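PDB 3FDH: SusD homolog from Bacteroides thetaiotaomicron VPI-5482, which probably binds glycans at the outer membrane as a lipoprotein of the SusD/RagB family, helping a partner transporter take up sugars. Local coordinates for residues G104-G110 / N171-L177; V227-S233 / M333-M339. All blocks are in the same frame, centred on the assembly; numbering follows the deposited sequence. Where two conformers were deposited one is given.

From the N terminus, the chain reaches helix 106-127 and then helix 154-171. Interaction 1 closes the 60-residue stretch that holds most of these two helices: the linker that leaves helix 154-171 returns to the start of helix 106-127, at the periphery of the chain. Helix 191-208 follows, touching both contacts through A191 and W194 in the first and F197 and R204 in the second. Interaction 2 opens only afterwards, joining the exit of helix 216-228 to the start of helix 335-348 across 99 intervening residues. The two closures are therefore in series, neither nested nor crossed. The centres of interactions 1 and 2 lie about 23 Å apart.

Interaction 1: G104-G110 / N171-L177; sequences GNDVTRG and NLQKEDL
D176, on a loop distant in sequence, turns its carboxylate to the first turn of helix 106-127 and accepts two bonds from T108; the N-cap residue N105 makes no capping bond of its own. D176 OD1 accepts T108 N at 2.9 Å, with a fairly straight N-H...O angle of 164°, while OD2 takes the T108 OG1 hydroxyl at 2.7 Å. Both oxygens are met on their syn sides, the hydroxyl more obliquely, 33° out of the carboxylate plane. The positive end of the helix would probably stabilise the carboxylate's charge. An alanine here is likely to leave T108 N and OG1 without their acceptors at the helix start. Backbone bonds extend the grip: E175 O accepts from D106 N in the carbonyl plane and from V107 N above that plane. Two residues after E175, L177 N donates to N105 OD1, which N105 CG, beside its backbone N (chi1 -69°), brings within range. Methyls pack on carbonyls: V107 CG2 lies 3.3 Å from K174 O, and L172 CD2 3.7 Å from V107 O. Where G110 meets L172, a CB on the glycine would fall 3.0 Å from L172 CG, so the close approach depends on its bare backbone. Alongside, K174 NZ donates to N171 OD1, and a water bridges that same oxygen to D106 OD1 and R109 NH1, lying 2.6 Å from N171 OD1.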
ATOM      1  N   GLY A 104     -16.698  28.205   2.942  1.00 32.08           N
ATOM      2  CA  GLY A 104     -15.498  28.992   3.230  1.00 32.14           C
ATOM      3  C   GLY A 104     -14.326  28.176   3.723  1.00 32.27           C
ATOM      4  O   GLY A 104     -13.231  28.695   3.933  1.00 33.10           O
ATOM      5  N   ASN A 105     -14.577  26.895   3.947  1.00 30.84           N
ATOM      6  CA  ASN A 105     -13.517  25.990   4.388  1.00 30.53           C
ATOM      7  C   ASN A 105     -12.993  25.224   3.189  1.00 29.55           C
ATOM      8  O   ASN A 105     -13.211  24.035   3.025  1.00 30.12           O
ATOM      9  CB  ASN A 105     -14.005  25.092   5.516  1.00 29.76           C
ATOM     10  CG  ASN A 105     -14.227  25.864   6.767  1.00 28.31           C
ATOM     11  OD1 ASN A 105     -13.279  26.344   7.374  1.00 29.34           O
ATOM     12  ND2 ASN A 105     -15.470  25.997   7.169  1.00 29.81           N
ATOM     13  N   ASP A 106     -12.289  25.968   2.353  1.00 29.17           N
ATOM     14  CA  ASP A 106     -11.783  25.455   1.065  1.00 30.12           C
ATOM     15  C   ASP A 106     -10.604  24.539   1.215  1.00 29.24           C
ATOM     16  O   ASP A 106     -10.468  23.571   0.460  1.00 30.08           O
ATOM     17  CB  ASP A 106     -11.431  26.618   0.113  1.00 31.52           C
ATOM     18  CG  ASP A 106     -12.653  27.406  -0.305  1.00 33.94           C
ATOM     19  OD1 ASP A 106     -13.669  26.780  -0.667  1.00 32.96           O
ATOM     20  OD2 ASP A 106     -12.591  28.652  -0.286  1.00 34.58           O
ATOM     21  N   VAL A 107      -9.782  24.816   2.220  1.00 29.03           N
ATOM     22  CA  VAL A 107      -8.600  23.996   2.480  1.00 29.54           C
ATOM     23  C   VAL A 107      -9.027  22.615   3.002  1.00 29.15           C
ATOM     24  O   VAL A 107      -8.558  21.592   2.535  1.00 29.33           O
ATOM     25  CB  VAL A 107      -7.572  24.691   3.390  1.00 29.37           C
ATOM     26  CG1 VAL A 107      -6.560  23.662   3.916  1.00 31.45           C
ATOM     27  CG2 VAL A 107      -6.858  25.812   2.582  1.00 27.96           C
ATOM     28  N   THR A 108      -9.984  22.617   3.916  1.00 29.87           N
ATOM     29  CA  THR A 108     -10.550  21.385   4.465  1.00 29.48           C
ATOM     30  C   THR A 108     -11.201  20.616   3.331  1.00 29.92           C
ATOM     31  O   THR A 108     -11.127  19.399   3.243  1.00 29.43           O
ATOM     32  CB  THR A 108     -11.600  21.695   5.572  1.00 29.97           C
ATOM     33  OG1 THR A 108     -10.926  22.226   6.716  1.00 27.11           O
ATOM     34  CG2 THR A 108     -12.327  20.450   5.983  1.00 28.02           C
ATOM     35  N   ARG A 109     -11.772  21.382   2.417  1.00 29.63           N
ATOM     36  CA  ARG A 109     -12.478  20.810   1.277  1.00 29.29           C
ATOM     37  C   ARG A 109     -11.500  20.057   0.387  1.00 29.26           C
ATOM     38  O   ARG A 109     -11.775  18.963  -0.106  1.00 27.49           O
ATOM     39  CB  ARG A 109     -13.200  21.894   0.473  1.00 30.12           C
ATOM     40  CG  ARG A 109     -14.164  21.337  -0.538  1.00 31.59           C
ATOM     41  CD  ARG A 109     -14.817  22.419  -1.361  1.00 35.53           C
ATOM     42  NE  ARG A 109     -16.103  21.952  -1.866  1.00 39.17           N
ATOM     43  CZ  ARG A 109     -16.842  22.589  -2.766  1.00 39.56           C
ATOM     44  NH1 ARG A 109     -16.428  23.720  -3.292  1.00 38.74           N
ATOM     45  NH2 ARG A 109     -18.004  22.088  -3.137  1.00 42.24           N
ATOM     46  N   GLY A 110     -10.349  20.684   0.204  1.00 29.20           N
ATOM     47  CA  GLY A 110      -9.301  20.127  -0.621  1.00 28.43           C
ATOM     48  C   GLY A 110      -8.751  18.861  -0.008  1.00 28.00           C
ATOM     49  O   GLY A 110      -8.473  17.876  -0.690  1.00 26.58           O
ATOM     50  N   ASN A 171      -8.167  24.028  -4.426  1.00 32.74           N
ATOM     51  CA  ASN A 171      -8.750  24.389  -3.142  1.00 33.09           C
ATOM     52  C   ASN A 171      -7.720  24.504  -2.025  1.00 32.34           C
ATOM     53  O   ASN A 171      -7.841  25.328  -1.130  1.00 32.55           O
ATOM     54  CB  ASN A 171      -9.880  23.420  -2.748  1.00 34.07           C
ATOM     55  CG  ASN A 171     -11.150  23.715  -3.469  1.00 33.69           C
ATOM     56  OD1 ASN A 171     -11.471  24.887  -3.693  1.00 30.92           O
ATOM     57  ND2 ASN A 171     -11.902  22.674  -3.832  1.00 30.66           N
ATOM     58  N   LEU A 172      -6.695  23.685  -2.111  1.00 31.88           N
ATOM     59  CA  LEU A 172      -5.674  23.622  -1.055  1.00 31.07           C
ATOM     60  C   LEU A 172      -4.866  24.896  -1.012  1.00 31.78           C
ATOM     61  O   LEU A 172      -4.148  25.153  -0.044  1.00 31.92           O
ATOM     62  CB  LEU A 172      -4.730  22.434  -1.236  1.00 30.27           C
ATOM     63  CG  LEU A 172      -5.221  21.020  -0.885  1.00 29.73           C
ATOM     64  CD1 LEU A 172      -4.275  19.926  -1.451  1.00 27.96           C
ATOM     65  CD2 LEU A 172      -5.423  20.853   0.662  1.00 27.35           C
ATOM     66  N   GLN A 173      -5.020  25.706  -2.047  1.00 32.69           N
ATOM     67  CA  GLN A 173      -4.258  26.950  -2.150  1.00 32.47           C
ATOM     68  C   GLN A 173      -5.050  28.126  -1.685  1.00 32.72           C
ATOM     69  O   GLN A 173      -4.602  29.253  -1.790  1.00 34.07           O
ATOM     70  CB  GLN A 173      -3.773  27.180  -3.569  1.00 32.83           C
ATOM     71  CG  GLN A 173      -2.841  26.066  -4.036  1.00 36.27           C
ATOM     72  CD  GLN A 173      -2.318  26.267  -5.430  1.00 37.39           C
ATOM     73  OE1 GLN A 173      -1.483  27.131  -5.668  1.00 44.01           O
ATOM     74  NE2 GLN A 173      -2.777  25.438  -6.355  1.00 34.69           N
ATOM     75  N   LYS A 174      -6.225  27.840  -1.153  1.00 32.91           N
ATOM     76  CA  LYS A 174      -7.116  28.891  -0.635  1.00 32.73           C
ATOM     77  C   LYS A 174      -7.061  28.958   0.871  1.00 32.98           C
ATOM     78  O   LYS A 174      -5.994  28.836   1.456  1.00 33.82           O
ATOM     79  CB  LYS A 174      -8.546  28.664  -1.101  1.00 32.68           C
ATOM     80  CG  LYS A 174      -8.649  28.549  -2.631  1.00 32.11           C
ATOM     81  CD  LYS A 174     -10.056  28.286  -3.083  1.00 33.31           C
ATOM     82  CE  LYS A 174     -10.121  28.041  -4.579  1.00 37.52           C
ATOM     83  NZ  LYS A 174     -11.385  27.390  -5.028  1.00 38.56           N
ATOM     84  N   GLU A 175      -8.222  29.112   1.489  1.00 33.75           N
ATOM     85  CA  GLU A 175      -8.315  29.208   2.953  1.00 33.78           C
ATOM     86  C   GLU A 175      -9.433  28.431   3.614  1.00 33.23           C
ATOM     87  O   GLU A 175     -10.353  27.925   2.991  1.00 32.57           O
ATOM     88  CB  GLU A 175      -8.581  30.637   3.355  1.00 35.64           C
ATOM     89  CG  GLU A 175      -7.833  31.656   2.557  1.00 44.02           C
ATOM     90  CD  GLU A 175      -6.569  32.127   3.215  1.00 50.66           C
ATOM     91  OE1 GLU A 175      -5.695  31.279   3.526  1.00 53.91           O
ATOM     92  OE2 GLU A 175      -6.465  33.373   3.397  1.00 54.92           O
ATOM     93  N   ASP A 176      -9.313  28.416   4.933  1.00 33.38           N
ATOM     94  CA  ASP A 176     -10.310  27.869   5.844  1.00 33.83           C
ATOM     95  C   ASP A 176     -10.811  28.946   6.787  1.00 33.41           C
ATOM     96  O   ASP A 176     -10.109  29.901   7.108  1.00 34.82           O
ATOM     97  CB  ASP A 176      -9.741  26.747   6.718  1.00 34.95           C
ATOM     98  CG  ASP A 176      -9.901  25.372   6.115  1.00 30.63           C
ATOM     99  OD1 ASP A 176     -10.493  25.206   5.031  1.00 29.70           O
ATOM    100  OD2 ASP A 176      -9.448  24.437   6.767  1.00 31.00           O
ATOM    101  N   LEU A 177     -12.046  28.782   7.232  1.00 32.16           N
ATOM    102  CA  LEU A 177     -12.612  29.676   8.230  1.00 31.89           C
ATOM    103  C   LEU A 177     -12.367  29.055   9.599  1.00 31.96           C
ATOM    104  O   LEU A 177     -11.971  29.722  10.561  1.00 33.80           O
ATOM    105  CB  LEU A 177     -14.110  29.895   8.024  1.00 32.26           C
ATOM    106  CG  LEU A 177     -14.533  30.757   6.844  1.00 33.08           C
ATOM    107  CD1 LEU A 177     -16.038  30.886   6.833  1.00 33.21           C
ATOM    108  CD2 LEU A 177     -13.886  32.121   6.938  1.00 32.83           C
TER
HETATM  109  O   HOH W   1     -10.983  30.392   0.759  1.00 39.94           O
HETATM  110  O   HOH W   2     -13.839  25.423  -2.756  1.00 48.08           O
HETATM  111  O   HOH W   3     -13.493  28.913  -3.621  1.00 60.06           O

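Interaction 2: V227-S233 / M333-M339; sequences VSKSFTS and MSYHELM
The turn that ends helix 216-228 packs on the first turn of helix 335-348, a buried helix-to-loop contact within the largely helical SusD-type fold. No hydrogen bond crosses it, and much of the touching is apolar. L338 stands between the arms of the turn: its CD1 lies 3.8 Å from V227 CG2, and its CD2 reaches S230 OG at 3.5 Å and F231 CB at 3.8 Å. With CG anti to the backbone N (chi1 -172°), L338 carries both methyls out to this turn. V227 also receives the CE of selenomethionine M339 against its CG1, 3.6 Å away, at the end of a chain bent at chi2 and chi3. F231 turns its ring toward the strand-to-helix junction, where CE2 comes 3.4 Å from M333 O and S334 O sits at the ring edge; the selenium of M333 approaches the ring obliquely, a Met-aromatic contact 5.4 Å from SE to the centroid. Y335 is sandwiched. S233 CA sits over the centre of one face, 3.7 Å from the centroid and 11° off the normal, a CH-pi contact, while M339 CG lies over the opposite face, toward the rim; F231 O approaches the ring edge in plane. S334 OG caps the helix by accepting E337 N. The polar ends are satisfied beyond the pair: Y335 OH by E359, S230 OG by K196 O and S334 OG by E430. The contact thus probably depends mainly on close packing, with backbone carbonyls at the ring edges and polar bonding directed to neighbouring parts of the fold.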
ATOM      1  N   VAL A 227       6.287  14.596  -9.514  1.00 29.74           N
ATOM      2  CA  VAL A 227       7.259  14.284  -8.461  1.00 29.78           C
ATOM      3  C   VAL A 227       7.962  15.541  -8.004  1.00 30.93           C
ATOM      4  O   VAL A 227       8.240  15.729  -6.815  1.00 30.70           O
ATOM      5  CB  VAL A 227       8.332  13.259  -8.923  1.00 30.01           C
ATOM      6  CG1 VAL A 227       9.500  13.224  -7.974  1.00 32.76           C
ATOM      7  CG2 VAL A 227       7.729  11.862  -9.080  1.00 25.82           C
ATOM      8  N   SER A 228       8.282  16.401  -8.961  1.00 30.09           N
ATOM      9  CA  SER A 228       9.037  17.608  -8.636  1.00 29.72           C
ATOM     10  C   SER A 228       8.218  18.537  -7.752  1.00 29.37           C
ATOM     11  O   SER A 228       8.738  19.373  -7.048  1.00 28.61           O
ATOM     12  CB  SER A 228       9.492  18.368  -9.897  1.00 30.71           C
ATOM     13  OG  SER A 228       8.401  19.019 -10.574  1.00 27.65           O
ATOM     14  N   LYS A 229       6.923  18.354  -7.795  1.00 28.54           N
ATOM     15  CA  LYS A 229       6.020  19.199  -7.025  0.50 29.36           C
ATOM     16  C   LYS A 229       5.484  18.476  -5.794  1.00 30.01           C
ATOM     17  O   LYS A 229       4.550  18.944  -5.126  1.00 28.52           O
ATOM     18  CB  LYS A 229       4.878  19.678  -7.921  0.50 29.83           C
ATOM     19  CG  LYS A 229       5.342  20.666  -9.000  0.50 30.07           C
ATOM     20  CD  LYS A 229       4.201  21.125  -9.910  0.50 30.47           C
ATOM     21  CE  LYS A 229       4.671  22.165 -10.942  0.50 30.81           C
ATOM     22  NZ  LYS A 229       5.715  21.672 -11.897  0.50 28.43           N
ATOM     23  N   SER A 230       6.107  17.341  -5.493  1.00 29.15           N
ATOM     24  CA  SER A 230       5.704  16.532  -4.365  1.00 27.90           C
ATOM     25  C   SER A 230       6.736  16.501  -3.249  1.00 29.34           C
ATOM     26  O   SER A 230       7.497  17.440  -3.070  1.00 29.92           O
ATOM     27  CB  SER A 230       5.361  15.150  -4.858  1.00 26.74           C
ATOM     28  OG  SER A 230       4.749  14.371  -3.848  1.00 28.71           O
ATOM     29  N   PHE A 231       6.744  15.403  -2.509  1.00 29.78           N
ATOM     30  CA  PHE A 231       7.610  15.234  -1.333  1.00 29.97           C
ATOM     31  C   PHE A 231       9.071  15.486  -1.632  1.00 30.40           C
ATOM     32  O   PHE A 231       9.600  14.966  -2.585  1.00 29.94           O
ATOM     33  CB  PHE A 231       7.499  13.823  -0.738  1.00 29.81           C
ATOM     34  CG  PHE A 231       6.074  13.286  -0.633  1.00 30.57           C
ATOM     35  CD1 PHE A 231       5.049  14.080  -0.120  1.00 29.42           C
ATOM     36  CD2 PHE A 231       5.817  11.956  -0.884  1.00 32.85           C
ATOM     37  CE1 PHE A 231       3.757  13.591   0.031  1.00 31.35           C
ATOM     38  CE2 PHE A 231       4.509  11.429  -0.738  1.00 30.09           C
ATOM     39  CZ  PHE A 231       3.473  12.282  -0.256  1.00 28.37           C
ATOM     40  N   THR A 232       9.717  16.254  -0.761  1.00 31.59           N
ATOM     41  CA  THR A 232      11.130  16.619  -0.914  1.00 34.24           C
ATOM     42  C   THR A 232      12.007  15.732  -0.031  1.00 33.71           C
ATOM     43  O   THR A 232      13.225  15.681  -0.188  1.00 34.37           O
ATOM     44  CB  THR A 232      11.386  18.079  -0.508  1.00 35.20           C
ATOM     45  OG1 THR A 232      11.169  18.224   0.895  1.00 42.69           O
ATOM     46  CG2 THR A 232      10.460  19.029  -1.235  1.00 37.22           C
ATOM     47  N   SER A 233      11.349  15.062   0.908  1.00 32.52           N
ATOM     48  CA  SER A 233      11.980  14.127   1.841  1.00 32.67           C
ATOM     49  C   SER A 233      10.921  13.304   2.554  1.00 31.37           C
ATOM     50  O   SER A 233       9.727  13.517   2.376  1.00 33.21           O
ATOM     51  CB  SER A 233      12.784  14.845   2.918  1.00 34.99           C
ATOM     52  OG  SER A 233      11.898  15.489   3.813  1.00 31.59           O
HETATM   53  N   MSE A 333       1.335   7.371   1.493  1.00 29.68           N
HETATM   54  CA  MSE A 333       2.248   7.413   0.356  1.00 28.97           C
HETATM   55  C   MSE A 333       3.584   7.875   0.839  1.00 29.30           C
HETATM   56  O   MSE A 333       3.701   8.962   1.437  1.00 27.99           O
HETATM   57  CB  MSE A 333       1.716   8.260  -0.806  1.00 31.24           C
HETATM   58  CG  MSE A 333       2.512   7.974  -2.115  1.00 31.16           C
HETATM   59 SE   MSE A 333       2.192   9.233  -3.564  0.75 22.98          SE
HETATM   60  CE  MSE A 333       3.704   8.693  -4.649  1.00 23.61           C
ATOM     61  N   SER A 334       4.573   7.006   0.621  1.00 29.08           N
ATOM     62  CA  SER A 334       5.937   7.252   1.080  1.00 28.15           C
ATOM     63  C   SER A 334       6.824   8.032   0.135  1.00 28.99           C
ATOM     64  O   SER A 334       6.626   8.100  -1.080  1.00 29.40           O
ATOM     65  CB  SER A 334       6.608   5.949   1.428  1.00 28.04           C
ATOM     66  OG  SER A 334       6.789   5.150   0.275  1.00 26.77           O
ATOM     67  N   TYR A 335       7.838   8.645   0.748  1.00 27.56           N
ATOM     68  CA  TYR A 335       8.823   9.335  -0.024  1.00 28.22           C
ATOM     69  C   TYR A 335       9.551   8.336  -0.904  1.00 26.71           C
ATOM     70  O   TYR A 335       9.821   8.604  -2.078  1.00 25.61           O
ATOM     71  CB  TYR A 335       9.805  10.064   0.877  1.00 27.47           C
ATOM     72  CG  TYR A 335      10.992  10.696   0.167  1.00 28.07           C
ATOM     73  CD1 TYR A 335      10.844  11.741  -0.725  1.00 27.63           C
ATOM     74  CD2 TYR A 335      12.289  10.251   0.431  1.00 28.29           C
ATOM     75  CE1 TYR A 335      11.946  12.287  -1.365  1.00 28.76           C
ATOM     76  CE2 TYR A 335      13.387  10.817  -0.176  1.00 31.45           C
ATOM     77  CZ  TYR A 335      13.221  11.823  -1.064  1.00 34.77           C
ATOM     78  OH  TYR A 335      14.355  12.375  -1.637  1.00 30.87           O
ATOM     79  N   HIS A 336       9.804   7.147  -0.366  1.00 27.68           N
ATOM     80  CA  HIS A 336      10.537   6.135  -1.146  1.00 27.95           C
ATOM     81  C   HIS A 336       9.724   5.732  -2.350  1.00 29.51           C
ATOM     82  O   HIS A 336      10.276   5.584  -3.428  1.00 27.86           O
ATOM     83  CB  HIS A 336      11.098   4.908  -0.361  1.00 30.05           C
ATOM     84  CG  HIS A 336      10.124   4.217   0.531  1.00 26.90           C
ATOM     85  ND1 HIS A 336       9.876   4.641   1.830  1.00 29.00           N
ATOM     86  CD2 HIS A 336       9.364   3.108   0.334  1.00 29.46           C
ATOM     87  CE1 HIS A 336       8.984   3.826   2.376  1.00 32.31           C
ATOM     88  NE2 HIS A 336       8.643   2.905   1.481  1.00 27.91           N
ATOM     89  N   GLU A 337       8.420   5.564  -2.164  1.00 29.98           N
ATOM     90  CA  GLU A 337       7.560   5.204  -3.301  1.00 29.53           C
ATOM     91  C   GLU A 337       7.665   6.283  -4.375  1.00 29.93           C
ATOM     92  O   GLU A 337       7.745   6.007  -5.570  1.00 31.55           O
ATOM     93  CB  GLU A 337       6.078   5.024  -2.923  1.00 30.06           C
ATOM     94  CG  GLU A 337       5.242   4.839  -4.151  1.00 29.18           C
ATOM     95  CD  GLU A 337       3.740   4.809  -3.935  1.00 32.03           C
ATOM     96  OE1 GLU A 337       3.223   4.662  -2.802  1.00 32.28           O
ATOM     97  OE2 GLU A 337       3.061   4.998  -4.938  1.00 30.53           O
ATOM     98  N   LEU A 338       7.702   7.522  -3.947  1.00 30.20           N
ATOM     99  CA  LEU A 338       7.744   8.625  -4.922  1.00 29.89           C
ATOM    100  C   LEU A 338       9.065   8.597  -5.703  1.00 29.18           C
ATOM    101  O   LEU A 338       9.142   8.886  -6.899  1.00 29.74           O
ATOM    102  CB  LEU A 338       7.552   9.969  -4.212  1.00 29.26           C
ATOM    103  CG  LEU A 338       7.392  11.184  -5.105  1.00 25.39           C
ATOM    104  CD1 LEU A 338       6.020  11.201  -5.726  1.00 28.18           C
ATOM    105  CD2 LEU A 338       7.691  12.465  -4.269  1.00 27.83           C
HETATM  106  N   MSE A 339      10.109   8.217  -5.019  1.00 28.90           N
HETATM  107  CA  MSE A 339      11.442   8.174  -5.664  1.00 31.32           C
HETATM  108  C   MSE A 339      11.558   6.997  -6.603  1.00 30.45           C
HETATM  109  O   MSE A 339      12.305   7.055  -7.587  1.00 29.36           O
HETATM  110  CB  MSE A 339      12.587   8.180  -4.636  1.00 30.91           C
HETATM  111  CG  MSE A 339      12.681   9.490  -3.813  1.00 27.98           C
HETATM  112 SE   MSE A 339      12.921  11.086  -4.904  0.75 26.11          SE
HETATM  113  CE  MSE A 339      11.205  11.667  -5.166  1.00 25.06           C
TER